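Local coordinates for alginate lyase AlgAT5 (Defluviitalea, PDB 5ZQI), which cleaves alginate as a lyase of polysaccharide lyase family 7, probably by beta-elimination at the glycosidic bonds of the polymer, at residues L69-I73 with Y87-F93; V103-H107 with P119-L123; A106-G110 with D251-Y256. All blocks are in the same frame, centred on the assembly; numbering follows the deposited sequence.

Contact 1: L69-I73 with Y87-F93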
loop_
_atom_site.group_PDB
_atom_site.type_symbol
_atom_site.label_atom_id
_atom_site.label_comp_id
_atom_site.label_asym_id
_atom_site.label_seq_id
_atom_site.Cartn_x
_atom_site.Cartn_y
_atom_site.Cartn_z
ATOM N N LEU A 69 -3.685 -4.725 -9.716
ATOM C CA LEU A 69 -4.466 -4.720 -8.481
ATOM C C LEU A 69 -4.734 -6.142 -8.001
ATOM O O LEU A 69 -5.163 -6.979 -8.798
ATOM C CB LEU A 69 -5.799 -4.004 -8.699
ATOM C CG LEU A 69 -6.770 -3.975 -7.519
ATOM C CD1 LEU A 69 -6.298 -3.075 -6.417
ATOM C CD2 LEU A 69 -8.158 -3.525 -8.024
ATOM N N THR A 70 -4.492 -6.404 -6.709
ATOM C CA THR A 70 -4.965 -7.622 -6.053
ATOM C C THR A 70 -6.187 -7.302 -5.197
ATOM O O THR A 70 -6.180 -6.322 -4.441
ATOM C CB THR A 70 -3.886 -8.261 -5.196
ATOM O OG1 THR A 70 -2.735 -8.523 -6.021
ATOM C CG2 THR A 70 -4.410 -9.565 -4.548
ATOM N N LEU A 71 -7.242 -8.122 -5.331
ATOM C CA LEU A 71 -8.506 -7.951 -4.634
ATOM C C LEU A 71 -8.603 -8.797 -3.378
ATOM O O LEU A 71 -7.848 -9.754 -3.175
ATOM C CB LEU A 71 -9.653 -8.345 -5.565
ATOM C CG LEU A 71 -9.910 -7.458 -6.783
ATOM C CD1 LEU A 71 -10.896 -8.130 -7.748
ATOM C CD2 LEU A 71 -10.391 -6.090 -6.409
ATOM N N PRO A 72 -9.567 -8.437 -2.480
ATOM C CA PRO A 72 -9.816 -9.278 -1.298
ATOM C C PRO A 72 -10.903 -10.335 -1.482
ATOM O O PRO A 72 -11.408 -10.926 -0.514
ATOM C CB PRO A 72 -10.243 -8.256 -0.238
ATOM C CG PRO A 72 -10.988 -7.220 -1.083
ATOM C CD PRO A 72 -10.199 -7.099 -2.374
ATOM N N ILE A 73 -11.266 -10.575 -2.743
ATOM C CA ILE A 73 -12.320 -11.520 -3.113
ATOM C C ILE A 73 -11.836 -12.327 -4.309
ATOM O O ILE A 73 -10.749 -12.096 -4.831
ATOM C CB ILE A 73 -13.667 -10.833 -3.442
ATOM C CG1 ILE A 73 -13.444 -9.834 -4.565
ATOM C CG2 ILE A 73 -14.244 -10.181 -2.187
ATOM C CD1 ILE A 73 -14.762 -9.304 -5.178
ATOM N N TYR A 87 -11.707 -0.695 -14.677
ATOM C CA TYR A 87 -12.200 -1.518 -13.574
ATOM C C TYR A 87 -12.588 -0.682 -12.351
ATOM O O TYR A 87 -11.878 0.258 -11.954
ATOM C CB TYR A 87 -11.140 -2.548 -13.160
ATOM C CG TYR A 87 -11.619 -3.458 -12.046
ATOM C CD1 TYR A 87 -12.432 -4.558 -12.313
ATOM C CD2 TYR A 87 -11.299 -3.179 -10.719
ATOM C CE1 TYR A 87 -12.871 -5.367 -11.269
ATOM C CE2 TYR A 87 -11.748 -3.992 -9.670
ATOM C CZ TYR A 87 -12.563 -5.046 -9.958
ATOM O OH TYR A 87 -13.061 -5.820 -8.920
ATOM N N GLU A 88 -13.687 -1.075 -11.703
ATOM C CA GLU A 88 -13.983 -0.615 -10.350
ATOM C C GLU A 88 -14.727 -1.745 -9.638
ATOM O O GLU A 88 -15.258 -2.664 -10.273
ATOM C CB GLU A 88 -14.810 0.684 -10.337
ATOM C CG GLU A 88 -16.198 0.549 -10.889
ATOM C CD GLU A 88 -17.065 1.762 -10.629
ATOM O OE1 GLU A 88 -17.993 2.036 -11.444
ATOM O OE2 GLU A 88 -16.855 2.427 -9.577
ATOM N N HIS A 89 -14.758 -1.664 -8.315
ATOM C CA HIS A 89 -15.600 -2.509 -7.479
ATOM C C HIS A 89 -16.271 -1.606 -6.457
ATOM O O HIS A 89 -15.580 -0.961 -5.661
ATOM C CB HIS A 89 -14.797 -3.591 -6.789
ATOM C CG HIS A 89 -15.647 -4.606 -6.107
ATOM N ND1 HIS A 89 -16.452 -4.302 -5.024
ATOM C CD2 HIS A 89 -15.885 -5.909 -6.388
ATOM C CE1 HIS A 89 -17.116 -5.377 -4.659
ATOM N NE2 HIS A 89 -16.779 -6.368 -5.462
ATOM N N SER A 90 -17.603 -1.590 -6.457
ATOM C CA SER A 90 -18.389 -0.634 -5.669
ATOM C C SER A 90 -18.069 -0.691 -4.177
ATOM O O SER A 90 -18.304 0.291 -3.468
ATOM C CB SER A 90 -19.867 -0.896 -5.904
ATOM O OG SER A 90 -20.224 -2.137 -5.352
ATOM N N GLU A 91 -17.604 -1.832 -3.673
ATOM C CA GLU A 91 -17.231 -1.918 -2.263
ATOM C C GLU A 91 -15.736 -1.798 -2.005
ATOM O O GLU A 91 -15.330 -1.178 -1.011
ATOM C CB GLU A 91 -17.711 -3.242 -1.661
ATOM C CG GLU A 91 -17.510 -3.329 -0.142
ATOM C CD GLU A 91 -18.235 -4.485 0.491
ATOM O OE1 GLU A 91 -18.850 -5.289 -0.240
ATOM O OE2 GLU A 91 -18.191 -4.581 1.739
ATOM N N TYR A 92 -14.898 -2.388 -2.851
ATOM C CA TYR A 92 -13.487 -2.541 -2.509
ATOM C C TYR A 92 -12.529 -1.600 -3.210
ATOM O O TYR A 92 -11.440 -1.371 -2.658
ATOM C CB TYR A 92 -13.034 -4.005 -2.772
ATOM C CG TYR A 92 -13.852 -5.011 -1.992
ATOM C CD1 TYR A 92 -13.895 -4.973 -0.608
ATOM C CD2 TYR A 92 -14.613 -5.960 -2.636
ATOM C CE1 TYR A 92 -14.647 -5.877 0.102
ATOM C CE2 TYR A 92 -15.406 -6.837 -1.941
ATOM C CZ TYR A 92 -15.423 -6.797 -0.589
ATOM O OH TYR A 92 -16.196 -7.714 0.079
ATOM N N PHE A 93 -12.903 -1.023 -4.359
ATOM C CA PHE A 93 -11.939 -0.267 -5.187
ATOM C C PHE A 93 -12.698 0.708 -6.086
ATOM O O PHE A 93 -13.153 0.343 -7.168
ATOM C CB PHE A 93 -11.080 -1.224 -5.999
ATOM C CG PHE A 93 -10.073 -0.566 -6.930
ATOM C CD1 PHE A 93 -8.920 0.000 -6.426
ATOM C CD2 PHE A 93 -10.275 -0.548 -8.307
ATOM C CE1 PHE A 93 -7.991 0.553 -7.281
ATOM C CE2 PHE A 93 -9.363 0.009 -9.157
ATOM C CZ PHE A 93 -8.190 0.559 -8.638
#
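L69 lays its CD2 methyl over the centre of the F93 ring, a CH-pi contact with CD2 3.7 Å from the F93 ring centroid and only 12° off the ring normal. L69 CD1 stands beside it, near F93 CD1. Both side chains have CG trans to their own backbone N (L69 chi1 177°, F93 chi1 178°), and in this setting they come together from opposite directions. Y92 can be traced outward from its backbone. Its CB lies 4.2 Å from P72 CG, and that same P72 carbon then sits over one face of the ring, 3.7 Å from Y92 CG and about as near to CD1. Farther out, on the same side of the ring plane as P72, I73 CG2 comes obliquely to Y92 CE2 at 3.5 Å, and the hydroxyl OH ends 3.9 Å from that I73 methyl. L71 reaches the tip of Y87, with L71 CD1 3.4 Å from Y87 OH. I73 CD1, in turn, approaches NE2 of H89 at 3.6 Å. The other ring nitrogen of H89, ND1, accepts the backbone N-H of E91 almost in the ring plane and that of Y92 from well outside it. H89 is also the single residue facing both Y92 and F93 in a classic beta bulge. With H89 exchanged for an alanine, the E91 and Y92 amides would probably lose their ND1 acceptor, and I73 CD1 its imidazole neighbour. The contact joins the two sheets of the beta-sandwich: L69 and P72 also pack on C121 of strand 120-127, whereas the Y92 and F93 rings meet H107 and F104 of strand 102-107.

Contact 2: V103-H107 with P119-L123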
loop_
_atom_site.group_PDB
_atom_site.type_symbol
_atom_site.label_atom_id
_atom_site.label_comp_id
_atom_site.label_asym_id
_atom_site.label_seq_id
_atom_site.Cartn_x
_atom_site.Cartn_y
_atom_site.Cartn_z
ATOM N N VAL A 103 -10.832 4.792 -2.984
ATOM C CA VAL A 103 -11.089 4.026 -1.774
ATOM C C VAL A 103 -10.613 2.594 -1.974
ATOM O O VAL A 103 -10.975 1.943 -2.968
ATOM C CB VAL A 103 -12.590 4.042 -1.444
ATOM C CG1 VAL A 103 -12.867 3.169 -0.192
ATOM C CG2 VAL A 103 -13.099 5.438 -1.250
ATOM N N PHE A 104 -9.781 2.114 -1.040
ATOM C CA PHE A 104 -9.312 0.728 -0.995
ATOM C C PHE A 104 -9.850 0.129 0.300
ATOM O O PHE A 104 -9.564 0.647 1.386
ATOM C CB PHE A 104 -7.789 0.621 -1.008
ATOM C CG PHE A 104 -7.114 1.160 -2.240
ATOM C CD1 PHE A 104 -6.921 2.530 -2.408
ATOM C CD2 PHE A 104 -6.624 0.303 -3.208
ATOM C CE1 PHE A 104 -6.264 2.992 -3.541
ATOM C CE2 PHE A 104 -5.981 0.771 -4.320
ATOM C CZ PHE A 104 -5.797 2.110 -4.491
ATOM N N LYS A 105 -10.563 -0.991 0.199
ATOM C CA LYS A 105 -11.126 -1.686 1.358
ATOM C C LYS A 105 -10.743 -3.153 1.302
ATOM O O LYS A 105 -10.905 -3.781 0.264
ATOM C CB LYS A 105 -12.661 -1.538 1.402
ATOM C CG LYS A 105 -13.328 -2.414 2.455
ATOM C CD LYS A 105 -14.821 -2.162 2.525
ATOM C CE LYS A 105 -15.496 -3.176 3.446
ATOM N NZ LYS A 105 -16.954 -2.978 3.607
ATOM N N ALA A 106 -10.293 -3.716 2.426
ATOM C CA ALA A 106 -10.115 -5.160 2.553
ATOM C C ALA A 106 -10.662 -5.604 3.898
ATOM O O ALA A 106 -10.194 -5.152 4.947
ATOM C CB ALA A 106 -8.642 -5.562 2.382
ATOM N N HIS A 107 -11.659 -6.476 3.843
ATOM C CA HIS A 107 -12.320 -6.984 5.039
ATOM C C HIS A 107 -11.623 -8.218 5.591
ATOM O O HIS A 107 -10.977 -8.965 4.866
ATOM C CB HIS A 107 -13.788 -7.302 4.740
ATOM C CG HIS A 107 -13.984 -8.312 3.650
ATOM N ND1 HIS A 107 -13.377 -8.208 2.413
ATOM C CD2 HIS A 107 -14.706 -9.456 3.623
ATOM C CE1 HIS A 107 -13.725 -9.249 1.673
ATOM N NE2 HIS A 107 -14.541 -10.012 2.380
ATOM N N PRO A 119 -5.828 -10.347 4.201
ATOM C CA PRO A 119 -6.444 -9.879 2.947
ATOM C C PRO A 119 -5.991 -8.489 2.550
ATOM O O PRO A 119 -5.576 -7.675 3.375
ATOM C CB PRO A 119 -7.929 -9.875 3.299
ATOM C CG PRO A 119 -7.944 -9.530 4.796
ATOM C CD PRO A 119 -6.719 -10.173 5.369
ATOM N N ARG A 120 -6.104 -8.222 1.252
ATOM C CA ARG A 120 -5.669 -6.940 0.733
ATOM C C ARG A 120 -6.535 -6.489 -0.432
ATOM O O ARG A 120 -7.137 -7.288 -1.138
ATOM C CB ARG A 120 -4.200 -6.981 0.271
ATOM C CG ARG A 120 -3.989 -7.683 -1.040
ATOM C CD ARG A 120 -2.527 -7.940 -1.296
ATOM N NE ARG A 120 -2.011 -9.071 -0.544
ATOM C CZ ARG A 120 -0.865 -9.098 0.137
ATOM N NH1 ARG A 120 -0.101 -8.024 0.239
ATOM N NH2 ARG A 120 -0.507 -10.227 0.704
ATOM N N CYS A 121 -6.545 -5.164 -0.629
ATOM C CA CYS A 121 -6.955 -4.526 -1.884
ATOM C C CYS A 121 -5.811 -3.572 -2.209
ATOM O O CYS A 121 -5.717 -2.483 -1.615
ATOM C CB CYS A 121 -8.275 -3.818 -1.761
ATOM S SG CYS A 121 -8.827 -3.309 -3.407
ATOM N N GLU A 122 -4.883 -4.029 -3.065
ATOM C CA GLU A 122 -3.553 -3.435 -3.094
ATOM C C GLU A 122 -2.948 -3.454 -4.480
ATOM O O GLU A 122 -3.033 -4.466 -5.192
ATOM C CB GLU A 122 -2.627 -4.193 -2.125
ATOM C CG GLU A 122 -1.415 -3.366 -1.633
ATOM C CD GLU A 122 -0.457 -4.157 -0.746
ATOM O OE1 GLU A 122 -0.332 -5.392 -0.917
ATOM O OE2 GLU A 122 0.192 -3.559 0.152
ATOM N N LEU A 123 -2.323 -2.327 -4.835
ATOM C CA LEU A 123 -1.599 -2.190 -6.092
ATOM C C LEU A 123 -0.151 -2.684 -5.960
ATOM O O LEU A 123 0.515 -2.441 -4.964
ATOM C CB LEU A 123 -1.602 -0.720 -6.554
ATOM C CG LEU A 123 -2.964 -0.083 -6.809
ATOM C CD1 LEU A 123 -2.806 1.441 -6.930
ATOM C CD2 LEU A 123 -3.632 -0.639 -8.002
#
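A106 and R120 mark the closest approach of the two backbones, their CA atoms 5.1 Å apart, where strands 103-107 and 120-123 run at 142° to each other. The short axes come within 5.5 Å, a tight fit for strands of two facing sheets, and small side chains occupy the narrow point. A106 CB rests 3.6 Å from R120 C, and C121 CB lies 3.3 Å from K105 O, a buried carbonyl oxygen that finds no polar partner in the model. Farther along, P119 CG comes up against H107 O. F104 fills the wider end: its CD2 lies 3.3 Å from C121 O, and its CZ meets L123 CD1 at 3.9 Å, the two side chains crossing at about a right angle. C121 SG stands obliquely to the F104 ring. R120 and E122 turn away from strand 103-107 and form a salt bridge, NH1 to OE1, with E122 also paired to K238; they open the R-x-E-L-R sequence that, in related PL7 lyases, lines the alginate groove. Beside strand 120-127 in its own sheet, strand 67-70 adds L69 to C121 and L123; beside strand 102-107 in the other, strand 256-269 brings I261 against F104.

Contact 3: A106-G110 with D251-Y256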
loop_
_atom_site.group_PDB
_atom_site.type_symbol
_atom_site.label_atom_id
_atom_site.label_comp_id
_atom_site.label_asym_id
_atom_site.label_seq_id
_atom_site.Cartn_x
_atom_site.Cartn_y
_atom_site.Cartn_z
ATOM N N ALA A 106 -10.293 -3.716 2.426
ATOM C CA ALA A 106 -10.115 -5.160 2.553
ATOM C C ALA A 106 -10.662 -5.604 3.898
ATOM O O ALA A 106 -10.194 -5.152 4.947
ATOM C CB ALA A 106 -8.642 -5.562 2.382
ATOM N N HIS A 107 -11.659 -6.476 3.843
ATOM C CA HIS A 107 -12.320 -6.984 5.039
ATOM C C HIS A 107 -11.623 -8.218 5.591
ATOM O O HIS A 107 -10.977 -8.965 4.866
ATOM C CB HIS A 107 -13.788 -7.302 4.740
ATOM C CG HIS A 107 -13.984 -8.312 3.650
ATOM N ND1 HIS A 107 -13.377 -8.208 2.413
ATOM C CD2 HIS A 107 -14.706 -9.456 3.623
ATOM C CE1 HIS A 107 -13.725 -9.249 1.673
ATOM N NE2 HIS A 107 -14.541 -10.012 2.380
ATOM N N CYS A 108 -11.794 -8.434 6.900
ATOM C CA CYS A 108 -11.049 -9.482 7.602
ATOM C C CYS A 108 -11.427 -10.872 7.135
ATOM O O CYS A 108 -10.635 -11.811 7.296
ATOM C CB CYS A 108 -11.249 -9.327 9.115
ATOM S SG CYS A 108 -10.524 -7.803 9.792
ATOM N N GLY A 109 -12.609 -11.035 6.569
ATOM C CA GLY A 109 -13.026 -12.295 6.002
ATOM C C GLY A 109 -12.622 -12.504 4.567
ATOM O O GLY A 109 -12.978 -13.527 3.975
ATOM N N GLY A 110 -11.837 -11.597 4.002
ATOM C CA GLY A 110 -11.504 -11.692 2.596
ATOM C C GLY A 110 -10.572 -12.843 2.258
ATOM O O GLY A 110 -9.882 -13.411 3.102
ATOM N N ASP A 251 -11.485 -10.863 14.932
ATOM C CA ASP A 251 -12.294 -9.923 14.180
ATOM C C ASP A 251 -13.398 -10.655 13.432
ATOM O O ASP A 251 -13.262 -11.828 13.076
ATOM C CB ASP A 251 -11.414 -9.119 13.218
ATOM C CG ASP A 251 -10.828 -7.866 13.883
ATOM O OD1 ASP A 251 -11.647 -7.022 14.315
ATOM O OD2 ASP A 251 -9.592 -7.741 14.016
ATOM N N SER A 252 -14.512 -9.951 13.218
ATOM C CA SER A 252 -15.603 -10.482 12.417
ATOM C C SER A 252 -15.248 -10.444 10.928
ATOM O O SER A 252 -14.352 -9.726 10.486
ATOM C CB SER A 252 -16.883 -9.692 12.672
ATOM O OG SER A 252 -16.804 -8.410 12.112
ATOM N N GLU A 253 -15.975 -11.243 10.145
ATOM C CA GLU A 253 -15.710 -11.281 8.711
ATOM C C GLU A 253 -15.881 -9.914 8.062
ATOM O O GLU A 253 -15.173 -9.596 7.092
ATOM C CB GLU A 253 -16.617 -12.305 8.027
ATOM C CG GLU A 253 -16.284 -13.763 8.374
ATOM C CD GLU A 253 -17.325 -14.740 7.888
ATOM O OE1 GLU A 253 -18.254 -14.317 7.172
ATOM O OE2 GLU A 253 -17.218 -15.936 8.225
ATOM N N ASP A 254 -16.787 -9.087 8.582
ATOM C CA ASP A 254 -17.090 -7.797 7.973
ATOM C C ASP A 254 -16.327 -6.631 8.604
ATOM O O ASP A 254 -16.485 -5.488 8.156
ATOM C CB ASP A 254 -18.604 -7.522 8.016
ATOM C CG ASP A 254 -19.190 -7.608 9.398
ATOM O OD1 ASP A 254 -18.429 -7.645 10.386
ATOM O OD2 ASP A 254 -20.437 -7.653 9.490
ATOM N N ALA A 255 -15.492 -6.880 9.606
ATOM C CA ALA A 255 -14.545 -5.863 10.045
ATOM C C ALA A 255 -13.588 -5.571 8.901
ATOM O O ALA A 255 -13.340 -6.430 8.049
ATOM C CB ALA A 255 -13.771 -6.326 11.273
ATOM N N TYR A 256 -13.064 -4.352 8.851
ATOM C CA TYR A 256 -12.228 -4.035 7.700
ATOM C C TYR A 256 -11.262 -2.887 7.953
ATOM O O TYR A 256 -11.450 -2.049 8.844
ATOM C CB TYR A 256 -13.096 -3.693 6.478
ATOM C CG TYR A 256 -13.989 -2.466 6.635
ATOM C CD1 TYR A 256 -15.222 -2.539 7.275
ATOM C CD2 TYR A 256 -13.601 -1.254 6.079
ATOM C CE1 TYR A 256 -16.050 -1.422 7.349
ATOM C CE2 TYR A 256 -14.412 -0.130 6.168
ATOM C CZ TYR A 256 -15.632 -0.223 6.798
ATOM O OH TYR A 256 -16.423 0.919 6.857
#
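H107 and C108 meet segment 251-256 through different first torsions: H107 CG is wedged between the backbone N and the carbonyl carbon (chi1 59°), which sets ring atom CD2 next to E253 O, while C108 SG lies trans to the carbonyl carbon (chi1 -66°), which brings it to D251 and A255. This is the end of an antiparallel strand pair in the beta-sandwich, followed by two docked type I turns. H107 and Y256 form a non-hydrogen-bonded pair with their CA atoms 4.0 Å apart; strand 102-107 leaves the sheet through the H107-G110 turn, and strand 256-269 is entered through the S252-A255 turn. Two backbone bonds hold these turns together. C108 N donates to A255 O at 2.8 Å in a nearly straight bond (162°), and G109 N donates to E253 O at 3.0 Å in a more bent one. The same E253 oxygen lies at the edge of the H107 imidazole, 3.5 Å from CD2, while the amide N of G110 sits over one face of that ring. C108 is buried between the two segments, its SG 3.9 Å from A255 CB and 3.8 Å from D251 CB. The D251 carboxylate looks elsewhere, to S245 and to the backbone amides of V157 and K158, ahead of strand 160-167. Beyond its CB, Y256 leads away to stack on H153. The lack of a side chain at G109 is consistent with the tight packing: a CB there would collide with E253 CB. Secondary to its C108 bond, A255 O receives a bent CA-H...O contact from H107 CA at 3.2 Å.

Overall arrangement
From the N terminus, contact 1 comes first: it brings strand 67-70 and the turn after it against the approach to edge strand 93-95, closing a loop that holds the short strand 78-79. Contact 2 follows in series and closes a second loop, entirely without regular structure, between strands 102-107 and 120-127 of opposite sheets. Contact 3 starts from an overlapping stretch, sharing A106 and H107, and the second segment of contact 2, P119-L123, lies inside its 140-residue span. It joins the end of strand 102-107 to the start of strand 256-269, its neighbour in the same sheet. Contacts 1 and 2 also adjoin within the other sheet, where strands 67-70 and 120-127 are neighbours.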